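Local coordinates for hypothetical protein (Uncultured marine organism, PDB 2OP5), which is of unknown function but forms a dimer with a ferredoxin-like fold, probably related to the dimeric alpha-beta barrel proteins, at residues A[36-39]-A[40-44]. Sequence-based numbering, arbitrary orientation.
With EDO (1,2-ethanediol), chain G.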
ATOM      1  N   SER A  36     -12.510   4.394  14.273  1.00 29.30           N
ATOM      2  CA  SER A  36     -12.726   3.876  15.618  1.00 27.19           C
ATOM      3  C   SER A  36     -12.637   2.353  15.557  1.00 27.02           C
ATOM      4  O   SER A  36     -12.800   1.753  14.500  1.00 25.11           O
ATOM      5  CB  SER A  36     -14.105   4.283  16.120  1.00 26.94           C
ATOM      6  OG  SER A  36     -15.119   3.735  15.301  1.00 25.27           O
ATOM      7  N   GLU A  37     -12.391   1.734  16.704  1.00 27.88           N
ATOM      8  CA  GLU A  37     -12.301   0.279  16.786  1.00 29.31           C
ATOM      9  C   GLU A  37     -13.707  -0.272  16.552  1.00 28.23           C
ATOM     10  O   GLU A  37     -13.878  -1.400  16.094  1.00 27.15           O
ATOM     11  CB  GLU A  37     -11.769  -0.209  18.150  1.00 30.09           C
ATOM     12  CG  GLU A  37     -10.546   0.534  18.726  1.00 33.64           C
ATOM     13  CD  GLU A  37      -9.280   0.460  17.877  1.00 37.04           C
ATOM     14  OE1 GLU A  37      -9.166  -0.407  16.990  1.00 39.53           O
ATOM     15  OE2 GLU A  37      -8.372   1.285  18.127  1.00 41.04           O
ATOM     16  N   ASP A  38     -14.711   0.533  16.883  1.00 27.55           N
ATOM     17  CA  ASP A  38     -16.086   0.146  16.658  1.00 28.08           C
ATOM     18  C   ASP A  38     -16.327  -0.062  15.158  1.00 26.81           C
ATOM     19  O   ASP A  38     -16.815  -1.112  14.739  1.00 26.65           O
ATOM     20  CB  ASP A  38     -17.010   1.220  17.222  1.00 29.34           C
ATOM     21  CG  ASP A  38     -18.471   0.873  17.071  1.00 31.34           C
ATOM     22  OD1 ASP A  38     -18.825  -0.319  17.042  1.00 34.47           O
ATOM     23  OD2 ASP A  38     -19.277   1.814  16.978  1.00 36.87           O
ATOM     24  N   LEU A  39     -15.943   0.936  14.361  1.00 26.20           N
ATOM     25  CA  LEU A  39     -16.091   0.883  12.914  1.00 24.87           C
ATOM     26  C   LEU A  39     -15.251  -0.277  12.362  1.00 25.11           C
ATOM     27  O   LEU A  39     -15.733  -1.074  11.585  1.00 24.38           O
ATOM     28  CB  LEU A  39     -15.660   2.216  12.280  1.00 24.06           C
ATOM     29  CG  LEU A  39     -15.715   2.237  10.754  1.00 21.27           C
ATOM     30  CD1 LEU A  39     -17.079   1.963  10.318  1.00 22.18           C
ATOM     31  CD2 LEU A  39     -15.228   3.542  10.138  1.00 24.19           C
ATOM     32  N   TYR A  40     -13.995  -0.364  12.780  1.00 25.60           N
ATOM     33  CA  TYR A  40     -13.122  -1.470  12.360  1.00 25.32           C
ATOM     34  C   TYR A  40     -13.697  -2.839  12.666  1.00 25.16           C
ATOM     35  O   TYR A  40     -13.547  -3.754  11.881  1.00 23.78           O
ATOM     36  CB  TYR A  40     -11.752  -1.394  13.042  1.00 25.25           C
ATOM     37  CG  TYR A  40     -10.760  -0.436  12.442  1.00 24.89           C
ATOM     38  CD1 TYR A  40     -10.536  -0.400  11.058  1.00 23.65           C
ATOM     39  CD2 TYR A  40      -9.957   0.345  13.260  1.00 24.94           C
ATOM     40  CE1 TYR A  40      -9.626   0.447  10.513  1.00 25.23           C
ATOM     41  CE2 TYR A  40      -9.013   1.176  12.720  1.00 24.05           C
ATOM     42  CZ  TYR A  40      -8.849   1.226  11.344  1.00 24.90           C
ATOM     43  OH  TYR A  40      -7.911   2.086  10.805  1.00 25.10           O
ATOM     44  N   SER A  41     -14.346  -2.984  13.812  1.00 25.93           N
ATOM     45  CA  SER A  41     -14.951  -4.274  14.162  1.00 26.93           C
ATOM     46  C   SER A  41     -15.968  -4.691  13.114  1.00 26.36           C
ATOM     47  O   SER A  41     -15.954  -5.819  12.672  1.00 24.91           O
ATOM     48  CB  SER A  41     -15.619  -4.212  15.533  1.00 27.00           C
ATOM     49  OG  SER A  41     -15.988  -5.505  15.963  1.00 30.43           O
ATOM     50  N   ARG A  42     -16.821  -3.749  12.704  1.00 27.41           N
ATOM     51  CA  ARG A  42     -17.861  -4.023  11.714  1.00 28.13           C
ATOM     52  C   ARG A  42     -17.329  -4.166  10.291  1.00 28.18           C
ATOM     53  O   ARG A  42     -17.860  -4.968   9.523  1.00 29.07           O
ATOM     54  CB  ARG A  42     -18.979  -2.978  11.803  1.00 28.26           C
ATOM     55  CG  ARG A  42     -19.792  -3.200  13.070  1.00 29.14           C
ATOM     56  CD  ARG A  42     -20.889  -2.170  13.347  1.00 29.44           C
ATOM     57  NE  ARG A  42     -20.329  -0.912  13.836  1.00 29.58           N
ATOM     58  CZ  ARG A  42     -20.189   0.203  13.137  1.00 26.87           C
ATOM     59  NH1 ARG A  42     -20.591   0.292  11.882  1.00 27.36           N
ATOM     60  NH2 ARG A  42     -19.656   1.256  13.726  1.00 27.31           N
ATOM     61  N   LEU A  43     -16.309  -3.389   9.942  1.00 27.32           N
ATOM     62  CA  LEU A  43     -15.691  -3.488   8.640  1.00 27.51           C
ATOM     63  C   LEU A  43     -14.909  -4.805   8.563  1.00 27.16           C
ATOM     64  O   LEU A  43     -14.914  -5.482   7.543  1.00 25.22           O
ATOM     65  CB  LEU A  43     -14.760  -2.298   8.375  1.00 28.05           C
ATOM     66  CG  LEU A  43     -15.305  -0.867   8.228  1.00 27.53           C
ATOM     67  CD1 LEU A  43     -14.160   0.106   8.113  1.00 27.97           C
ATOM     68  CD2 LEU A  43     -16.228  -0.682   7.018  1.00 26.55           C
ATOM     69  N   SER A  44     -14.264  -5.197   9.654  1.00 27.63           N
ATOM     70  CA  SER A  44     -13.496  -6.458   9.640  1.00 27.86           C
ATOM     71  C   SER A  44     -14.425  -7.657   9.439  1.00 27.13           C
ATOM     72  O   SER A  44     -14.077  -8.582   8.711  1.00 26.95           O
ATOM     73  CB  SER A  44     -12.620  -6.642  10.886  1.00 27.43           C
ATOM     74  OG  SER A  44     -13.305  -7.237  11.974  1.00 30.99           O
TER
HETATM   75  C1  EDO G 117      -9.788  -3.157  16.362  1.00 34.45           C
HETATM   76  O1  EDO G 117      -9.085  -4.403  16.544  1.00 36.14           O
HETATM   77  C2  EDO G 117     -11.271  -3.299  16.008  1.00 35.47           C
HETATM   78  O2  EDO G 117     -12.121  -3.793  17.052  1.00 34.11           O
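Asp38 and Arg42, one turn apart near the start of helix 37-46, form an i to i+4 salt bridge: Arg42 NH2 reaches Asp38 OD2 at 3.3 Å, a weak hydrogen bond. The carboxylate meets the edge of the guanidinium, the two planes turned 66° apart. A bend at chi3 (-75°) folds the arginine back along the helix and brings one guanidinium face over Leu39 CA. NH2 also pairs with Glu86 of helix 73-86, so an alanine in place of Arg42 would probably leave both carboxylates without their shared counter-charge. At the helix start Ser36 is the N-cap: its OG accepts from Leu39 N (3.1 Å), while its carbonyl O takes an almost straight bond from Tyr40 N (3.0 Å). Further main-chain bonds join Ser41 N to Glu37 O (2.8 Å) and Leu43 N to Leu39 O (2.9 Å). A 1,2-ethanediol, probably from the crystallisation liquor and doubtful in its exact placement, adds a weak bond to Glu37 O. On the apolar side Leu39 CG packs on Leu43 CD1 at 3.7 Å. These leucines face helix 73-86, both touching Ile82, Leu43 also touching Cys79; Leu43 and Tyr40 both reach Leu48 of strand 48-56, Tyr40 OH is hydrogen-bonded to His51 ND1, and the tyrosine ring stacks on Phe113 of the second subunit, tying the helix to sheet and dimer interface.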